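Local coordinates for protein 2-C-methyl-D-erythritol 4-phosphate cytidylyltransferase (Thermus thermophilus HB8, PDB 2PX7) that probably joins CTP and 2-C-methyl-D-erythritol 4-phosphate into 4-diphosphocytidyl-2-C-methyl-D-erythritol, releasing diphosphate, in the non-mevalonate route to isoprenoids, at residues L69-P74 with A98-A103; S27-A32 with P107-H112; A115-S120 with F216-P221. All blocks are in the same frame, centred on the assembly; numbering follows the deposited sequence.

Interaction 1: residues L69-P74 with A98-A103; sequences LVALPP and ARLLEA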
loop_
_atom_site.group_PDB
_atom_site.type_symbol
_atom_site.label_atom_id
_atom_site.label_comp_id
_atom_site.label_asym_id
_atom_site.label_seq_id
_atom_site.Cartn_x
_atom_site.Cartn_y
_atom_site.Cartn_z
ATOM N N LEU A 69 20.554 -3.325 -18.076
ATOM C CA LEU A 69 21.527 -4.217 -17.441
ATOM C C LEU A 69 20.844 -4.935 -16.295
ATOM O O LEU A 69 20.219 -4.301 -15.438
ATOM C CB LEU A 69 22.723 -3.411 -16.933
ATOM C CG LEU A 69 23.547 -2.653 -17.982
ATOM C CD1 LEU A 69 24.334 -1.533 -17.347
ATOM C CD2 LEU A 69 24.511 -3.597 -18.721
ATOM N N VAL A 70 20.953 -6.257 -16.295
ATOM C CA VAL A 70 20.231 -7.112 -15.359
ATOM C C VAL A 70 21.205 -7.978 -14.568
ATOM O O VAL A 70 22.123 -8.577 -15.142
ATOM C CB VAL A 70 19.223 -8.036 -16.096
ATOM C CG1 VAL A 70 18.458 -8.938 -15.100
ATOM C CG2 VAL A 70 18.247 -7.211 -16.941
ATOM N N ALA A 71 20.988 -8.045 -13.257
ATOM C CA ALA A 71 21.755 -8.910 -12.378
ATOM C C ALA A 71 20.935 -10.138 -12.041
ATOM O O ALA A 71 19.763 -10.018 -11.660
ATOM C CB ALA A 71 22.137 -8.176 -11.111
ATOM N N LEU A 72 21.533 -11.322 -12.185
ATOM C CA LEU A 72 20.848 -12.553 -11.827
ATOM C C LEU A 72 21.659 -13.363 -10.815
ATOM O O LEU A 72 22.882 -13.231 -10.760
ATOM C CB LEU A 72 20.551 -13.395 -13.079
ATOM C CG LEU A 72 19.510 -12.856 -14.063
ATOM C CD1 LEU A 72 19.415 -13.773 -15.270
ATOM C CD2 LEU A 72 18.135 -12.678 -13.393
ATOM N N PRO A 73 20.989 -14.216 -10.018
ATOM C CA PRO A 73 21.789 -14.953 -9.044
ATOM C C PRO A 73 22.810 -15.848 -9.775
ATOM O O PRO A 73 22.505 -16.347 -10.858
ATOM C CB PRO A 73 20.754 -15.798 -8.289
ATOM C CG PRO A 73 19.409 -15.186 -8.618
ATOM C CD PRO A 73 19.563 -14.590 -9.980
ATOM N N PRO A 74 24.032 -16.008 -9.217
ATOM C CA PRO A 74 25.027 -16.865 -9.870
ATOM C C PRO A 74 24.461 -18.268 -10.131
ATOM O O PRO A 74 23.769 -18.822 -9.276
ATOM C CB PRO A 74 26.158 -16.924 -8.840
ATOM C CG PRO A 74 26.031 -15.636 -8.056
ATOM C CD PRO A 74 24.546 -15.424 -7.958
ATOM N N ALA A 98 25.726 -2.091 -7.433
ATOM C CA ALA A 98 27.128 -1.662 -7.633
ATOM C C ALA A 98 27.786 -2.357 -8.846
ATOM O O ALA A 98 28.525 -1.743 -9.622
ATOM C CB ALA A 98 27.959 -1.912 -6.343
ATOM N N ARG A 99 27.499 -3.641 -9.003
ATOM C CA ARG A 99 28.011 -4.415 -10.133
ATOM C C ARG A 99 27.476 -3.904 -11.447
ATOM O O ARG A 99 28.243 -3.633 -12.374
ATOM C CB ARG A 99 27.692 -5.894 -9.953
ATOM C CG ARG A 99 28.472 -6.513 -8.784
ATOM C CD ARG A 99 28.168 -7.989 -8.704
ATOM N NE ARG A 99 28.719 -8.617 -7.510
ATOM C CZ ARG A 99 28.985 -9.919 -7.408
ATOM N NH1 ARG A 99 28.769 -10.733 -8.445
ATOM N NH2 ARG A 99 29.472 -10.411 -6.265
ATOM N N LEU A 100 26.158 -3.749 -11.510
ATOM C CA LEU A 100 25.492 -3.192 -12.683
ATOM C C LEU A 100 25.998 -1.802 -13.014
ATOM O O LEU A 100 26.191 -1.468 -14.175
ATOM C CB LEU A 100 23.969 -3.167 -12.474
ATOM C CG LEU A 100 23.317 -4.546 -12.349
ATOM C CD1 LEU A 100 21.854 -4.386 -11.968
ATOM C CD2 LEU A 100 23.474 -5.352 -13.649
ATOM N N LEU A 101 26.207 -0.997 -11.983
ATOM C CA LEU A 101 26.619 0.403 -12.137
ATOM C C LEU A 101 27.976 0.555 -12.832
ATOM O O LEU A 101 28.183 1.480 -13.619
ATOM C CB LEU A 101 26.671 1.059 -10.755
ATOM C CG LEU A 101 26.713 2.573 -10.578
ATOM C CD1 LEU A 101 25.636 3.295 -11.426
ATOM C CD2 LEU A 101 26.565 2.867 -9.080
ATOM N N GLU A 102 28.892 -0.360 -12.526
ATOM C CA GLU A 102 30.217 -0.365 -13.138
ATOM C C GLU A 102 30.141 -0.540 -14.654
ATOM O O GLU A 102 30.988 -0.013 -15.380
ATOM C CB GLU A 102 31.069 -1.475 -12.520
ATOM C CG GLU A 102 32.562 -1.211 -12.607
ATOM C CD GLU A 102 33.368 -2.298 -11.922
ATOM O OE1 GLU A 102 33.085 -2.574 -10.730
ATOM O OE2 GLU A 102 34.278 -2.866 -12.582
ATOM N N ALA A 103 29.108 -1.254 -15.112
ATOM C CA ALA A 103 28.880 -1.539 -16.528
ATOM C C ALA A 103 28.045 -0.484 -17.256
ATOM O O ALA A 103 27.990 -0.492 -18.488
ATOM C CB ALA A 103 28.233 -2.917 -16.689
#
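L100, on the inner side of helix 98-103, lies over the backbone of strand 69-72 between the side chains of L69 and A71, and most of the contact can be read by following it outward. Its CB only sets the direction, pointing at the strand. CG lies beside the backbone N (chi1 -65°), and from there the chain reaches down to A71, whose CB is 4.0 Å from L100 CG. At the tip the two methyls spread over one face of the strand. L100 CD1 touches the A71 methyl, CB, at 3.9 Å and also nears the carbonyl oxygen of L69. L100 CD2 rests on the peptide link between V70 and A71, 3.6 Å from V70 C, and its other flank meets L69 CB at 3.9 Å. A branched, wholly apolar end suits this place, because it spreads over a peptide whose polar atoms are already engaged within the sheet. A71 suits it equally: its single methyl lets the leucine come down close to the backbone.

L69 answers from the strand. Its CD1 climbs past L100 to the helix backbone, 3.7 Å from L100 O, and reaches the next turn, where A103 CB stands 4.2 Å away. A small residue there leaves the helix room to settle beside this methyl.

The axes of the two short segments run roughly antiparallel, at 149°, with a closest approach of 8.5 Å. This is the packing of a beta-alpha-beta crossover, in which helix 93-103 carries the chain from strand 85-88 to strand 108-111 across one face of the parallel part of the sheet. L100 also touches L29 and L87, V70 turns to the other face against F86, and L101 points away from the strand to meet helix 175-188, which packs against the same sheet.

Interaction 2: residues S27-A32 with P107-H112; sequences SVLIPA and PLVLVH
S27 and L29 bond to L110 through both its N-H and its carbonyl, and these bonds fix the parallel register of the two strands. L110 N donates to S27 O at 2.9 Å. L110 O in turn accepts L29 N at 2.7 Å. The next bond runs from H112 N to L29 O, 3.0 Å. A weak one, S27 N to L108 O at 3.3 Å, begins the series. The carbonyls of S27, L110 and L29 also receive CA-H contacts from V109, V28 and V111.

V28 and I30 turn their remaining N-H and C=O groups to strand 67-72. The hydroxyl of S27 bonds to E67, and H112 NE2 to the backbone oxygen of R116. Beta-branched V109 and V111 suit an extended chain: V109 CG1 meets L29 CD1 at 4.1 Å, and V111 CG1 meets P31 CD.

P31 has no N-H to offer the carbonyl of H112, whose O lies 3.3 Å from P31 CD; it centres an inverse gamma turn closed by A32 N to I30 O. Central parallel strands whose C-terminal ends lead toward the predicted active site are characteristic of the Rossmann-like nucleotidyltransferase fold of the IspD family.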
loop_
_atom_site.group_PDB
_atom_site.type_symbol
_atom_site.label_atom_id
_atom_site.label_comp_id
_atom_site.label_asym_id
_atom_site.label_seq_id
_atom_site.Cartn_x
_atom_site.Cartn_y
_atom_site.Cartn_z
ATOM N N SER A 27 20.090 4.765 -19.422
ATOM C CA SER A 27 20.656 3.528 -18.739
ATOM C C SER A 27 19.914 2.807 -17.531
ATOM O O SER A 27 19.885 3.310 -16.418
ATOM C CB SER A 27 22.116 3.796 -18.372
ATOM O OG SER A 27 22.909 2.627 -18.376
ATOM N N VAL A 28 19.366 1.608 -17.742
ATOM C CA VAL A 28 18.479 0.968 -16.748
ATOM C C VAL A 28 19.142 -0.202 -16.000
ATOM O O VAL A 28 19.624 -1.150 -16.627
ATOM C CB VAL A 28 17.138 0.478 -17.403
ATOM C CG1 VAL A 28 16.289 -0.256 -16.408
ATOM C CG2 VAL A 28 16.351 1.645 -18.018
ATOM N N LEU A 29 19.160 -0.140 -14.665
ATOM C CA LEU A 29 19.773 -1.209 -13.858
ATOM C C LEU A 29 18.715 -1.991 -13.117
ATOM O O LEU A 29 17.936 -1.409 -12.367
ATOM C CB LEU A 29 20.818 -0.655 -12.869
ATOM C CG LEU A 29 21.733 0.472 -13.371
ATOM C CD1 LEU A 29 22.735 0.893 -12.276
ATOM C CD2 LEU A 29 22.472 0.029 -14.633
ATOM N N ILE A 30 18.700 -3.306 -13.339
ATOM C CA ILE A 30 17.754 -4.225 -12.711
ATOM C C ILE A 30 18.470 -5.227 -11.773
ATOM O O ILE A 30 18.852 -6.323 -12.206
ATOM C CB ILE A 30 16.907 -5.003 -13.791
ATOM C CG1 ILE A 30 16.304 -4.065 -14.867
ATOM C CG2 ILE A 30 15.893 -5.971 -13.148
ATOM C CD1 ILE A 30 15.305 -2.940 -14.385
ATOM N N PRO A 31 18.636 -4.866 -10.480
ATOM C CA PRO A 31 19.306 -5.771 -9.524
ATOM C C PRO A 31 18.420 -6.928 -9.079
ATOM O O PRO A 31 17.991 -6.951 -7.939
ATOM C CB PRO A 31 19.617 -4.852 -8.331
ATOM C CG PRO A 31 18.483 -3.801 -8.368
ATOM C CD PRO A 31 18.205 -3.596 -9.843
ATOM N N ALA A 32 18.160 -7.881 -9.966
ATOM C CA ALA A 32 17.254 -9.006 -9.687
ATOM C C ALA A 32 17.961 -10.293 -9.224
ATOM O O ALA A 32 17.785 -11.361 -9.827
ATOM C CB ALA A 32 16.412 -9.300 -10.922
ATOM N N PRO A 107 25.151 8.576 -18.880
ATOM C CA PRO A 107 25.281 9.458 -17.710
ATOM C C PRO A 107 24.044 9.590 -16.819
ATOM O O PRO A 107 24.075 10.331 -15.820
ATOM C CB PRO A 107 25.623 10.814 -18.332
ATOM C CG PRO A 107 24.970 10.785 -19.668
ATOM C CD PRO A 107 25.094 9.349 -20.140
ATOM N N LEU A 108 22.976 8.878 -17.184
ATOM C CA LEU A 108 21.753 8.846 -16.389
ATOM C C LEU A 108 21.337 7.399 -16.154
ATOM O O LEU A 108 21.415 6.579 -17.065
ATOM C CB LEU A 108 20.645 9.633 -17.101
ATOM C CG LEU A 108 19.595 10.230 -16.171
ATOM C CD1 LEU A 108 20.055 11.537 -15.584
ATOM C CD2 LEU A 108 18.300 10.432 -16.928
ATOM N N VAL A 109 20.929 7.074 -14.925
ATOM C CA VAL A 109 20.512 5.705 -14.604
ATOM C C VAL A 109 19.131 5.647 -13.985
ATOM O O VAL A 109 18.765 6.515 -13.219
ATOM C CB VAL A 109 21.485 4.941 -13.638
ATOM C CG1 VAL A 109 22.656 4.428 -14.371
ATOM C CG2 VAL A 109 21.912 5.810 -12.414
ATOM N N LEU A 110 18.397 4.584 -14.303
ATOM C CA LEU A 110 17.194 4.217 -13.563
ATOM C C LEU A 110 17.442 2.870 -12.911
ATOM O O LEU A 110 17.945 1.943 -13.552
ATOM C CB LEU A 110 15.976 4.152 -14.479
ATOM C CG LEU A 110 15.496 5.471 -15.112
ATOM C CD1 LEU A 110 14.478 5.192 -16.208
ATOM C CD2 LEU A 110 14.892 6.445 -14.064
ATOM N N VAL A 111 17.143 2.777 -11.623
ATOM C CA VAL A 111 17.319 1.531 -10.899
ATOM C C VAL A 111 15.935 1.025 -10.473
ATOM O O VAL A 111 15.176 1.754 -9.824
ATOM C CB VAL A 111 18.197 1.716 -9.643
ATOM C CG1 VAL A 111 18.597 0.346 -9.069
ATOM C CG2 VAL A 111 19.431 2.574 -9.969
ATOM N N HIS A 112 15.619 -0.213 -10.835
ATOM C CA HIS A 112 14.272 -0.716 -10.650
ATOM C C HIS A 112 14.211 -2.107 -10.029
ATOM O O HIS A 112 14.980 -2.982 -10.390
ATOM C CB HIS A 112 13.496 -0.680 -11.977
ATOM C CG HIS A 112 12.059 -1.073 -11.834
ATOM N ND1 HIS A 112 11.148 -0.314 -11.132
ATOM C CD2 HIS A 112 11.382 -2.159 -12.279
ATOM C CE1 HIS A 112 9.967 -0.907 -11.163
ATOM N NE2 HIS A 112 10.084 -2.032 -11.850
#

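Interaction 3: residues A115-S120 with F216-P221; sequences ARPFVS and FKITHP
The guanidinium of R116 has the methylene CB of K217 over one face, 3.9 Å above its plane and offset toward the rim. The F118 ring carries P117 CG over the centre of one face, while at its edge F216 CZ comes to 4.2 Å from F118 CD2. W57 adds an edge-to-face contact to the same ring. I218 crosses P117 at about a right angle, its CD1 3.8 Å from P117 CG.

The loops are pinned by I218 N to A115 O, 2.7 Å, and by a water that accepts from F118 N and donates to F216 O. A115 is small enough for K217 to pass: with CG anti to the backbone N (chi1 -176°) and the chain extended, K217 CG runs 3.7 Å from A115 CB.

The ends of R116 form salt bridges with D113 and with D145 of the second subunit. A leucine here would probably leave both aspartates without their positive mate and uncover one flank of K217. That lysine is predicted to position methylerythritol phosphate, and with K44 nearby, bonded to I218 O, it is consistent with a pocket for an anionic substrate. The tie to D145 suggests that the dimer helps to shape this side of the site.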
loop_
_atom_site.group_PDB
_atom_site.type_symbol
_atom_site.label_atom_id
_atom_site.label_comp_id
_atom_site.label_asym_id
_atom_site.label_seq_id
_atom_site.Cartn_x
_atom_site.Cartn_y
_atom_site.Cartn_z
ATOM N N ALA A 115 10.499 -6.937 -8.726
ATOM C CA ALA A 115 9.230 -7.291 -8.076
ATOM C C ALA A 115 8.127 -6.237 -8.241
ATOM O O ALA A 115 7.032 -6.427 -7.720
ATOM C CB ALA A 115 9.443 -7.616 -6.579
ATOM N N ARG A 116 8.413 -5.147 -8.965
ATOM C CA ARG A 116 7.405 -4.133 -9.338
ATOM C C ARG A 116 7.142 -4.180 -10.855
ATOM O O ARG A 116 7.647 -3.351 -11.586
ATOM C CB ARG A 116 7.845 -2.713 -8.892
ATOM C CG ARG A 116 8.105 -2.561 -7.376
ATOM C CD ARG A 116 8.782 -1.195 -6.953
ATOM N NE ARG A 116 8.374 -0.849 -5.591
ATOM C CZ ARG A 116 9.135 -0.948 -4.513
ATOM N NH1 ARG A 116 10.406 -1.345 -4.623
ATOM N NH2 ARG A 116 8.639 -0.654 -3.313
ATOM N N PRO A 117 6.369 -5.176 -11.339
ATOM C CA PRO A 117 6.170 -5.333 -12.795
ATOM C C PRO A 117 5.286 -4.294 -13.492
ATOM O O PRO A 117 5.482 -4.031 -14.684
ATOM C CB PRO A 117 5.548 -6.723 -12.911
ATOM C CG PRO A 117 4.833 -6.928 -11.597
ATOM C CD PRO A 117 5.672 -6.233 -10.569
ATOM N N PHE A 118 4.337 -3.694 -12.772
ATOM C CA PHE A 118 3.336 -2.830 -13.410
ATOM C C PHE A 118 3.683 -1.359 -13.244
ATOM O O PHE A 118 2.985 -0.584 -12.592
ATOM C CB PHE A 118 1.917 -3.171 -12.923
ATOM C CG PHE A 118 1.593 -4.648 -12.993
ATOM C CD1 PHE A 118 1.710 -5.342 -14.196
ATOM C CD2 PHE A 118 1.179 -5.338 -11.863
ATOM C CE1 PHE A 118 1.428 -6.699 -14.269
ATOM C CE2 PHE A 118 0.882 -6.699 -11.927
ATOM C CZ PHE A 118 1.012 -7.382 -13.131
ATOM N N VAL A 119 4.809 -0.986 -13.831
ATOM C CA VAL A 119 5.234 0.397 -13.825
ATOM C C VAL A 119 4.888 0.941 -15.197
ATOM O O VAL A 119 5.207 0.324 -16.214
ATOM C CB VAL A 119 6.743 0.579 -13.417
ATOM C CG1 VAL A 119 6.952 0.090 -12.003
ATOM C CG2 VAL A 119 7.662 -0.183 -14.316
ATOM N N SER A 120 4.195 2.074 -15.209
ATOM C CA SER A 120 3.672 2.655 -16.434
ATOM C C SER A 120 4.725 3.511 -17.096
ATOM O O SER A 120 5.704 3.919 -16.455
ATOM C CB SER A 120 2.428 3.508 -16.137
ATOM O OG SER A 120 2.742 4.628 -15.320
ATOM N N PHE A 216 3.211 -1.566 -7.250
ATOM C CA PHE A 216 3.414 -2.226 -5.970
ATOM C C PHE A 216 4.425 -3.359 -6.107
ATOM O O PHE A 216 4.636 -3.908 -7.198
ATOM C CB PHE A 216 2.088 -2.725 -5.356
ATOM C CG PHE A 216 1.351 -3.739 -6.209
ATOM C CD1 PHE A 216 1.586 -5.097 -6.063
ATOM C CD2 PHE A 216 0.422 -3.328 -7.147
ATOM C CE1 PHE A 216 0.903 -6.038 -6.857
ATOM C CE2 PHE A 216 -0.251 -4.257 -7.948
ATOM C CZ PHE A 216 -0.007 -5.608 -7.794
ATOM N N LYS A 217 5.059 -3.690 -4.992
ATOM C CA LYS A 217 6.077 -4.727 -4.963
ATOM C C LYS A 217 5.387 -6.053 -4.671
ATOM O O LYS A 217 4.556 -6.125 -3.780
ATOM C CB LYS A 217 7.134 -4.405 -3.891
ATOM C CG LYS A 217 8.298 -5.381 -3.830
ATOM C CD LYS A 217 9.384 -4.965 -2.822
ATOM C CE LYS A 217 10.732 -5.623 -3.203
ATOM N NZ LYS A 217 11.731 -5.687 -2.074
ATOM N N ILE A 218 5.717 -7.094 -5.436
ATOM C CA ILE A 218 5.215 -8.439 -5.137
ATOM C C ILE A 218 6.138 -9.086 -4.117
ATOM O O ILE A 218 7.273 -9.483 -4.434
ATOM C CB ILE A 218 5.080 -9.326 -6.390
ATOM C CG1 ILE A 218 4.125 -8.680 -7.393
ATOM C CG2 ILE A 218 4.625 -10.744 -5.986
ATOM C CD1 ILE A 218 4.082 -9.360 -8.759
ATOM N N THR A 219 5.661 -9.151 -2.880
ATOM C CA THR A 219 6.439 -9.697 -1.783
ATOM C C THR A 219 5.806 -10.968 -1.222
ATOM O O THR A 219 6.474 -11.995 -1.090
ATOM C CB THR A 219 6.566 -8.674 -0.663
ATOM O OG1 THR A 219 7.127 -7.467 -1.193
ATOM C CG2 THR A 219 7.464 -9.207 0.453
ATOM N N HIS A 220 4.516 -10.882 -0.893
ATOM C CA HIS A 220 3.827 -11.916 -0.129
ATOM C C HIS A 220 2.844 -12.638 -1.049
ATOM O O HIS A 220 2.552 -12.139 -2.133
ATOM C CB HIS A 220 3.117 -11.286 1.080
ATOM C CG HIS A 220 4.032 -10.574 2.040
ATOM N ND1 HIS A 220 4.049 -9.201 2.173
ATOM C CD2 HIS A 220 4.929 -11.045 2.942
ATOM C CE1 HIS A 220 4.925 -8.856 3.103
ATOM N NE2 HIS A 220 5.473 -9.957 3.586
ATOM N N PRO A 221 2.361 -13.837 -0.651
ATOM C CA PRO A 221 1.490 -14.639 -1.521
ATOM C C PRO A 221 0.252 -13.919 -2.054
ATOM O O PRO A 221 -0.087 -14.091 -3.224
ATOM C CB PRO A 221 1.093 -15.818 -0.625
ATOM C CG PRO A 221 2.259 -15.975 0.268
ATOM C CD PRO A 221 2.640 -14.551 0.609
HETATM O O HOH W 1 3.851 -3.501 -9.819
#

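In the fold
Interactions 1 and 2 lie about 9 Å apart, centre to centre, and share the sheet: strand 67-72 is hydrogen-bonded to strand 27-31, which pairs on its other side with 108-111. Along the chain, interaction 1 falls wholly between the two halves of interaction 2; helix 93-103 then leads into strand 108-111. Interaction 3 follows both. Its first loop continues from strand 108-111 and its second precedes the C-terminal helix 221-231. Its centre is about 17 Å from that of interaction 2 and about 20 Å from that of interaction 1. H112 CE1 still touches V119 CG1 at 3.3 Å, so the sheet core probably helps to place the loops around the predicted substrate site.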